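Local structure of uncharacterized protein (Burkholderia pseudomallei K96243, 4RHO) at residues 164-169 and 182-187; 190-195 and 251-256; 199-204 and 245-250. The protein is of unknown function but probably serves as an immunity protein that protects its bacterium against a toxin. All coordinates share one frame; numbering follows the deposited sequence.

Contact 1: residues 164-169 and 182-187; sequences PLVVEA and DKPGVG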
loop_
_atom_site.group_PDB
_atom_site.type_symbol
_atom_site.label_atom_id
_atom_site.label_comp_id
_atom_site.label_asym_id
_atom_site.label_seq_id
_atom_site.Cartn_x
_atom_site.Cartn_y
_atom_site.Cartn_z
ATOM N N PRO A 164 -7.865 -7.583 0.995
ATOM C CA PRO A 164 -8.216 -6.476 1.894
ATOM C C PRO A 164 -9.684 -6.074 1.823
ATOM O O PRO A 164 -10.396 -6.452 0.896
ATOM C CB PRO A 164 -7.322 -5.340 1.405
ATOM C CG PRO A 164 -7.102 -5.634 -0.026
ATOM C CD PRO A 164 -7.024 -7.121 -0.128
ATOM N N LEU A 165 -10.114 -5.250 2.785
ATOM C CA LEU A 165 -11.459 -4.684 2.823
ATOM C C LEU A 165 -11.489 -3.347 2.098
ATOM O O LEU A 165 -12.569 -2.812 1.829
ATOM C CB LEU A 165 -11.919 -4.508 4.289
ATOM C CG LEU A 165 -12.013 -5.797 5.106
ATOM C CD1 LEU A 165 -12.026 -5.504 6.563
ATOM C CD2 LEU A 165 -13.233 -6.612 4.710
ATOM N N VAL A 166 -10.285 -2.777 1.811
ATOM C CA VAL A 166 -10.142 -1.486 1.126
ATOM C C VAL A 166 -8.662 -1.233 0.791
ATOM O O VAL A 166 -7.783 -1.546 1.598
ATOM C CB VAL A 166 -10.738 -0.305 1.974
ATOM C CG1 VAL A 166 -10.081 -0.224 3.347
ATOM C CG2 VAL A 166 -10.611 1.028 1.233
ATOM N N VAL A 167 -8.394 -0.676 -0.396
ATOM C CA VAL A 167 -7.054 -0.216 -0.759
ATOM C C VAL A 167 -7.139 1.220 -1.278
ATOM O O VAL A 167 -7.908 1.498 -2.200
ATOM C CB VAL A 167 -6.358 -1.144 -1.794
ATOM C CG1 VAL A 167 -4.942 -0.657 -2.088
ATOM C CG2 VAL A 167 -6.342 -2.589 -1.316
ATOM N N GLU A 168 -6.369 2.132 -0.673
ATOM C CA GLU A 168 -6.325 3.531 -1.102
ATOM C C GLU A 168 -5.018 3.825 -1.814
ATOM O O GLU A 168 -3.949 3.487 -1.304
ATOM C CB GLU A 168 -6.492 4.476 0.103
ATOM C CG GLU A 168 -7.797 4.299 0.847
ATOM C CD GLU A 168 -7.908 5.160 2.086
ATOM O OE1 GLU A 168 -7.413 4.731 3.155
ATOM O OE2 GLU A 168 -8.430 6.291 1.977
ATOM N N ALA A 169 -5.094 4.406 -3.006
ATOM C CA ALA A 169 -3.904 4.787 -3.754
ATOM C C ALA A 169 -3.979 6.253 -4.150
ATOM O O ALA A 169 -4.907 6.653 -4.847
ATOM C CB ALA A 169 -3.752 3.909 -4.990
ATOM N N ASP A 182 -13.882 10.866 7.299
ATOM C CA ASP A 182 -14.245 9.678 8.085
ATOM C C ASP A 182 -14.418 8.441 7.176
ATOM O O ASP A 182 -14.670 7.341 7.672
ATOM C CB ASP A 182 -15.545 9.937 8.893
ATOM C CG ASP A 182 -16.770 10.231 8.031
ATOM O OD1 ASP A 182 -16.605 10.851 6.954
ATOM O OD2 ASP A 182 -17.896 9.923 8.477
ATOM N N LYS A 183 -14.280 8.625 5.854
ATOM C CA LYS A 183 -14.427 7.532 4.893
ATOM C C LYS A 183 -13.208 7.469 3.954
ATOM O O LYS A 183 -12.547 8.481 3.737
ATOM C CB LYS A 183 -15.723 7.704 4.076
ATOM C CG LYS A 183 -16.984 7.687 4.922
ATOM C CD LYS A 183 -18.210 7.993 4.088
ATOM C CE LYS A 183 -19.484 7.976 4.902
ATOM N NZ LYS A 183 -19.519 9.076 5.905
ATOM N N PRO A 184 -12.908 6.288 3.356
ATOM C CA PRO A 184 -11.748 6.207 2.440
ATOM C C PRO A 184 -11.852 7.192 1.263
ATOM O O PRO A 184 -12.958 7.548 0.835
ATOM C CB PRO A 184 -11.785 4.757 1.949
ATOM C CG PRO A 184 -12.529 4.016 3.009
ATOM C CD PRO A 184 -13.552 4.972 3.534
ATOM N N GLY A 185 -10.698 7.654 0.785
ATOM C CA GLY A 185 -10.622 8.536 -0.367
ATOM C C GLY A 185 -10.415 7.782 -1.661
ATOM O O GLY A 185 -9.848 6.683 -1.662
ATOM N N VAL A 186 -10.908 8.338 -2.771
ATOM C CA VAL A 186 -10.748 7.717 -4.084
ATOM C C VAL A 186 -9.332 7.988 -4.616
ATOM O O VAL A 186 -8.667 7.063 -5.082
ATOM C CB VAL A 186 -11.837 8.201 -5.085
ATOM C CG1 VAL A 186 -11.444 7.891 -6.523
ATOM C CG2 VAL A 186 -13.185 7.589 -4.752
ATOM N N GLY A 187 -8.855 9.233 -4.450
ATOM C CA GLY A 187 -7.540 9.644 -4.941
ATOM C C GLY A 187 -7.325 9.253 -6.383
ATOM O O GLY A 187 -8.212 9.456 -7.220
HETATM O O HOH W 1 -7.516 6.047 -2.832
#
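Glu168 reaches from strand 166-171 to the loop at Pro184 and Gly185, and this is the tight part of the contact. With CG set opposite its own carbonyl carbon (chi1 -60°) and the chain extended beyond it, Glu168 crosses the Pro184 ring at about a right angle. Its OE2 lies 3.4 Å from Pro184 CA and accepts the amide of Gly185 (N to OE2 2.9 Å, N-H...O 161°), met on the anti side and somewhat out of the carboxylate plane. Tyr256 OH is also hydrogen-bonded to this oxygen, giving it two partners. Beside this, Val166 CG2 rests 4.0 Å from Pro184 CG.

Toward Ala169 and Gly187 the segments meet more loosely, without a direct bond. The nearest approaches there are from Ala169 O to Val186 O, 3.8 Å, and to Gly187 C, 3.9 Å, and a water bridges Gly185 O (2.7 Å from the water oxygen) and, weakly, Ala169 N.

The strand runs between strands 20-26 and 189-192, with a classic beta bulge where Leu165 and Val166 both face Met25. Behind the loop, Val186 packs on Ile243 and Leu247 of helix 234-249.

Contact 2: residues 190-195 and 251-256; sequences LYLPKV and DLLPAY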
loop_
_atom_site.group_PDB
_atom_site.type_symbol
_atom_site.label_atom_id
_atom_site.label_comp_id
_atom_site.label_asym_id
_atom_site.label_seq_id
_atom_site.Cartn_x
_atom_site.Cartn_y
_atom_site.Cartn_z
ATOM N N LEU A 190 -9.215 3.486 -5.977
ATOM C CA LEU A 190 -9.793 2.938 -4.757
ATOM C C LEU A 190 -10.335 1.540 -5.007
ATOM O O LEU A 190 -11.222 1.363 -5.846
ATOM C CB LEU A 190 -10.912 3.855 -4.225
ATOM C CG LEU A 190 -11.683 3.326 -3.006
ATOM C CD1 LEU A 190 -10.811 3.332 -1.765
ATOM C CD2 LEU A 190 -12.936 4.130 -2.770
ATOM N N TYR A 191 -9.818 0.539 -4.267
ATOM C CA TYR A 191 -10.333 -0.822 -4.351
ATOM C C TYR A 191 -11.347 -1.082 -3.249
ATOM O O TYR A 191 -11.092 -0.775 -2.082
ATOM C CB TYR A 191 -9.189 -1.860 -4.274
ATOM C CG TYR A 191 -9.685 -3.283 -4.078
ATOM C CD1 TYR A 191 -10.147 -4.038 -5.156
ATOM C CD2 TYR A 191 -9.754 -3.851 -2.806
ATOM C CE1 TYR A 191 -10.641 -5.332 -4.977
ATOM C CE2 TYR A 191 -10.241 -5.149 -2.614
ATOM C CZ TYR A 191 -10.688 -5.885 -3.702
ATOM O OH TYR A 191 -11.171 -7.160 -3.518
ATOM N N LEU A 192 -12.484 -1.671 -3.611
ATOM C CA LEU A 192 -13.490 -2.109 -2.652
ATOM C C LEU A 192 -13.925 -3.534 -2.978
ATOM O O LEU A 192 -14.051 -3.884 -4.147
ATOM C CB LEU A 192 -14.708 -1.152 -2.657
ATOM C CG LEU A 192 -14.446 0.268 -2.134
ATOM C CD1 LEU A 192 -15.612 1.166 -2.412
ATOM C CD2 LEU A 192 -14.126 0.256 -0.634
ATOM N N PRO A 193 -14.079 -4.412 -1.960
ATOM C CA PRO A 193 -14.416 -5.822 -2.259
ATOM C C PRO A 193 -15.893 -5.993 -2.651
ATOM O O PRO A 193 -16.585 -6.861 -2.121
ATOM C CB PRO A 193 -14.082 -6.548 -0.954
ATOM C CG PRO A 193 -14.257 -5.524 0.101
ATOM C CD PRO A 193 -13.918 -4.181 -0.511
ATOM N N LYS A 194 -16.358 -5.178 -3.600
ATOM C CA LYS A 194 -17.722 -5.243 -4.113
ATOM C C LYS A 194 -17.718 -5.092 -5.616
ATOM O O LYS A 194 -16.777 -4.512 -6.176
ATOM C CB LYS A 194 -18.605 -4.143 -3.462
ATOM C CG LYS A 194 -19.022 -4.467 -2.024
ATOM C CD LYS A 194 -19.807 -3.317 -1.364
ATOM C CE LYS A 194 -18.910 -2.164 -0.957
ATOM N NZ LYS A 194 -19.621 -1.186 -0.103
ATOM N N VAL A 195 -18.741 -5.631 -6.290
ATOM C CA VAL A 195 -18.874 -5.463 -7.731
ATOM C C VAL A 195 -19.505 -4.105 -8.010
ATOM O O VAL A 195 -20.675 -3.889 -7.684
ATOM C CB VAL A 195 -19.683 -6.624 -8.382
ATOM C CG1 VAL A 195 -19.850 -6.399 -9.893
ATOM C CG2 VAL A 195 -19.017 -7.977 -8.104
ATOM N N ASP A 251 -24.479 4.246 -0.774
ATOM C CA ASP A 251 -24.031 3.436 0.382
ATOM C C ASP A 251 -22.996 2.362 -0.059
ATOM O O ASP A 251 -23.122 1.189 0.306
ATOM C CB ASP A 251 -25.239 2.774 1.101
ATOM C CG ASP A 251 -24.968 2.401 2.564
ATOM O OD1 ASP A 251 -23.831 2.658 3.049
ATOM O OD2 ASP A 251 -25.901 1.905 3.233
ATOM N N LEU A 252 -21.979 2.776 -0.836
ATOM C CA LEU A 252 -20.920 1.865 -1.293
ATOM C C LEU A 252 -19.606 2.157 -0.574
ATOM O O LEU A 252 -18.678 1.352 -0.632
ATOM C CB LEU A 252 -20.723 1.982 -2.827
ATOM C CG LEU A 252 -21.891 1.489 -3.694
ATOM C CD1 LEU A 252 -21.709 1.911 -5.143
ATOM C CD2 LEU A 252 -22.046 -0.026 -3.596
ATOM N N LEU A 253 -19.524 3.313 0.104
ATOM C CA LEU A 253 -18.308 3.716 0.790
ATOM C C LEU A 253 -18.471 3.583 2.326
ATOM O O LEU A 253 -19.233 4.329 2.940
ATOM C CB LEU A 253 -17.934 5.165 0.407
ATOM C CG LEU A 253 -16.500 5.587 0.719
ATOM C CD1 LEU A 253 -15.500 4.721 -0.032
ATOM C CD2 LEU A 253 -16.279 7.039 0.377
ATOM N N PRO A 254 -17.781 2.614 2.954
ATOM C CA PRO A 254 -17.929 2.449 4.407
ATOM C C PRO A 254 -17.108 3.471 5.184
ATOM O O PRO A 254 -16.157 4.030 4.651
ATOM C CB PRO A 254 -17.420 1.029 4.650
ATOM C CG PRO A 254 -16.404 0.806 3.583
ATOM C CD PRO A 254 -16.857 1.608 2.375
ATOM N N ALA A 255 -17.455 3.691 6.456
ATOM C CA ALA A 255 -16.658 4.556 7.336
ATOM C C ALA A 255 -15.440 3.805 7.843
ATOM O O ALA A 255 -15.508 2.590 8.036
ATOM C CB ALA A 255 -17.505 5.037 8.508
ATOM N N TYR A 256 -14.303 4.514 8.027
ATOM C CA TYR A 256 -13.063 3.893 8.535
ATOM C C TYR A 256 -13.330 3.074 9.814
ATOM O O TYR A 256 -12.771 1.992 9.982
ATOM C CB TYR A 256 -11.993 4.966 8.826
ATOM C CG TYR A 256 -11.382 5.597 7.592
ATOM C CD1 TYR A 256 -10.599 4.845 6.716
ATOM C CD2 TYR A 256 -11.407 6.977 7.412
ATOM C CE1 TYR A 256 -9.958 5.436 5.628
ATOM C CE2 TYR A 256 -10.764 7.580 6.329
ATOM C CZ TYR A 256 -10.028 6.809 5.451
ATOM O OH TYR A 256 -9.379 7.405 4.400
#
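Leu190, on strand 189-192, meets the segment that follows helix 234-249 through one methyl: its CD2 lies 3.8 Å from CD1 of Leu253, the two side chains approaching at an oblique angle. Both leucines also touch Leu247, so the helix closes the same apolar cluster. The next residue to take part is Leu192. Its two methyls divide the work: CD1 sits 3.6 Å from the carbonyl oxygen of Leu252 and 4.3 Å from Leu253 CD1, while CD2 faces Pro254 CD at the edge of the patch.

At Pro193, the centre of an inverse gamma turn, the chain leaves the strand, and a weak bond from Lys194 N to Leu192 O spans the turn. Lys194 then reaches back to the other segment. Bending at its third torsion (chi3 -75°) carries its amine to Leu252 O, with NZ to O 2.8 Å. The amine stands above the carbonyl plane, 44° out of it, at a C=O...N angle of 110°. Asp251, the C-prime residue of the Schellman motif that ends the helix, keeps its OD1 6.5 Å from Lys194 NZ, too far for a salt bridge.

The contact thus grades from a buried leucine cluster to a charged amine held by a neutral carbonyl; the carboxylate of Asp251 could at most add a modest long-range attraction.

Contact 3: residues 199-204 and 245-250; sequences QQVPEA and IRLVDQ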
loop_
_atom_site.group_PDB
_atom_site.type_symbol
_atom_site.label_atom_id
_atom_site.label_comp_id
_atom_site.label_asym_id
_atom_site.label_seq_id
_atom_site.Cartn_x
_atom_site.Cartn_y
_atom_site.Cartn_z
ATOM N N GLN A 199 -23.115 1.879 -14.227
ATOM C CA GLN A 199 -24.410 2.477 -13.882
ATOM C C GLN A 199 -24.361 3.115 -12.477
ATOM O O GLN A 199 -24.985 4.151 -12.249
ATOM C CB GLN A 199 -25.524 1.412 -13.952
ATOM C CG GLN A 199 -26.939 1.980 -13.776
ATOM C CD GLN A 199 -28.002 0.899 -13.837
ATOM O OE1 GLN A 199 -27.726 -0.269 -14.145
ATOM N NE2 GLN A 199 -29.244 1.274 -13.563
ATOM N N GLN A 200 -23.581 2.513 -11.551
ATOM C CA GLN A 200 -23.456 3.024 -10.191
ATOM C C GLN A 200 -22.543 4.245 -10.132
ATOM O O GLN A 200 -22.850 5.196 -9.422
ATOM C CB GLN A 200 -22.938 1.940 -9.255
ATOM C CG GLN A 200 -23.942 0.838 -8.992
ATOM C CD GLN A 200 -23.315 -0.301 -8.241
ATOM O OE1 GLN A 200 -22.376 -0.942 -8.712
ATOM N NE2 GLN A 200 -23.842 -0.599 -7.068
ATOM N N VAL A 201 -21.380 4.194 -10.821
ATOM C CA VAL A 201 -20.407 5.304 -10.779
ATOM C C VAL A 201 -20.077 5.763 -12.213
ATOM O O VAL A 201 -19.067 5.351 -12.785
ATOM C CB VAL A 201 -19.111 4.908 -9.994
ATOM C CG1 VAL A 201 -18.221 6.131 -9.753
ATOM C CG2 VAL A 201 -19.458 4.231 -8.676
ATOM N N PRO A 202 -20.930 6.625 -12.818
ATOM C CA PRO A 202 -20.688 7.024 -14.218
ATOM C C PRO A 202 -19.517 8.025 -14.361
ATOM O O PRO A 202 -19.026 8.231 -15.476
ATOM C CB PRO A 202 -22.015 7.650 -14.642
ATOM C CG PRO A 202 -22.635 8.115 -13.385
ATOM C CD PRO A 202 -22.207 7.171 -12.307
ATOM N N GLU A 203 -19.038 8.608 -13.222
ATOM C CA GLU A 203 -17.908 9.568 -13.235
ATOM C C GLU A 203 -16.553 8.845 -13.359
ATOM O O GLU A 203 -15.561 9.470 -13.753
ATOM C CB GLU A 203 -17.906 10.444 -11.953
ATOM C CG GLU A 203 -19.106 11.364 -11.824
ATOM C CD GLU A 203 -20.266 10.792 -11.034
ATOM O OE1 GLU A 203 -20.311 9.553 -10.850
ATOM O OE2 GLU A 203 -21.123 11.585 -10.584
ATOM N N ALA A 204 -16.490 7.560 -12.933
ATOM C CA ALA A 204 -15.231 6.802 -12.922
ATOM C C ALA A 204 -14.624 6.705 -14.328
ATOM O O ALA A 204 -15.335 6.421 -15.288
ATOM C CB ALA A 204 -15.461 5.408 -12.354
ATOM N N ILE A 245 -18.434 11.325 -3.583
ATOM C CA ILE A 245 -19.824 11.721 -3.327
ATOM C C ILE A 245 -20.798 10.685 -3.947
ATOM O O ILE A 245 -21.749 10.266 -3.286
ATOM C CB ILE A 245 -20.086 13.157 -3.876
ATOM C CG1 ILE A 245 -19.229 14.210 -3.102
ATOM C CG2 ILE A 245 -21.591 13.507 -3.828
ATOM C CD1 ILE A 245 -19.234 15.653 -3.740
ATOM N N ARG A 246 -20.511 10.230 -5.185
ATOM C CA ARG A 246 -21.337 9.220 -5.863
ATOM C C ARG A 246 -21.369 7.894 -5.060
ATOM O O ARG A 246 -22.441 7.318 -4.863
ATOM C CB ARG A 246 -20.812 8.967 -7.291
ATOM C CG ARG A 246 -21.624 7.920 -8.077
ATOM C CD ARG A 246 -23.000 8.434 -8.450
ATOM N NE ARG A 246 -22.922 9.571 -9.366
ATOM C CZ ARG A 246 -23.969 10.298 -9.730
ATOM N NH1 ARG A 246 -25.172 10.028 -9.243
ATOM N NH2 ARG A 246 -23.817 11.319 -10.560
ATOM N N LEU A 247 -20.188 7.422 -4.603
ATOM C CA LEU A 247 -20.072 6.164 -3.856
ATOM C C LEU A 247 -20.848 6.215 -2.533
ATOM O O LEU A 247 -21.433 5.208 -2.127
ATOM C CB LEU A 247 -18.595 5.835 -3.581
ATOM C CG LEU A 247 -17.784 5.390 -4.790
ATOM C CD1 LEU A 247 -16.307 5.442 -4.498
ATOM C CD2 LEU A 247 -18.192 3.993 -5.241
ATOM N N VAL A 248 -20.817 7.367 -1.839
ATOM C CA VAL A 248 -21.520 7.512 -0.561
ATOM C C VAL A 248 -23.033 7.580 -0.800
ATOM O O VAL A 248 -23.786 6.893 -0.124
ATOM C CB VAL A 248 -21.015 8.744 0.237
ATOM C CG1 VAL A 248 -21.968 9.091 1.381
ATOM C CG2 VAL A 248 -19.613 8.503 0.763
ATOM N N ASP A 249 -23.453 8.297 -1.849
ATOM C CA ASP A 249 -24.873 8.455 -2.191
ATOM C C ASP A 249 -25.574 7.081 -2.401
ATOM O O ASP A 249 -26.780 6.970 -2.179
ATOM C CB ASP A 249 -25.022 9.312 -3.445
ATOM C CG ASP A 249 -26.329 10.055 -3.505
ATOM O OD1 ASP A 249 -26.442 11.094 -2.843
ATOM O OD2 ASP A 249 -27.218 9.629 -4.277
ATOM N N GLN A 250 -24.810 6.047 -2.821
ATOM C CA GLN A 250 -25.365 4.704 -3.053
ATOM C C GLN A 250 -24.940 3.713 -1.945
ATOM O O GLN A 250 -25.051 2.495 -2.132
ATOM C CB GLN A 250 -24.933 4.177 -4.418
ATOM C CG GLN A 250 -25.580 4.910 -5.583
ATOM C CD GLN A 250 -25.050 4.426 -6.890
ATOM O OE1 GLN A 250 -25.760 3.806 -7.681
ATOM N NE2 GLN A 250 -23.761 4.611 -7.107
#
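Two bends, at chi2 (70°) and again at chi3, fold the Arg246 side chain back toward Glu203, whose own chain turns at its second torsion to meet it. The result is a side-on, two-nitrogen salt bridge joining the type I beta turn of Val201 to Ala204 to the last turn of helix 234-249. Arg246 NE donates to Glu203 OE1 at 3.0 Å and also to OE2, while NH2 gives the shorter bond to OE2, 2.7 Å. Both oxygens lie near the guanidinium plane, although the carboxylate is twisted 37° from it, and OE2 has both nitrogens as donors. Pro202 completes the setting, its CG over one face of the guanidinium group.

Beside the charged pair, Val201 CG2 packs 3.7 Å from Leu247 CD2, and Val201 also touches Ile243 one turn earlier in the helix. This gives the turn an apolar contact with the helix next to its polar one.

Gln200 and Gln250 cross obliquely with their amide planes steeply inclined to each other. Gln200 OE1 is hydrogen-bonded to Thr197 N, while its backbone oxygen faces the helix end. There Gln250 NE2 approaches Gln200 O to 2.6 Å, a weak hydrogen bond bent to 126°.

In the fold
Contact 1 sets the loop 182-187 against strand 166-171, contact 2 the chain after helix 234-249 against strand 189-192, and contact 3 the end of that helix against a loop leading to strand 206-212. Contacts 1 and 2 have centres 8 Å apart and use neighbouring strands of the antiparallel sheet; Asp182 O and Tyr256 N, 2.9 Å apart, probably share a hydrogen bond. Contact 3 is nested inside the loop that contact 2 closes, with centres 11 Å apart, and Leu252 N to Leu247 O (2.8 Å) links the two at the helix end. Contacts 1 and 3, 15 Å apart between centres, meet through packing, as where Lys183 CD lies 3.6 Å from Val248 CG2.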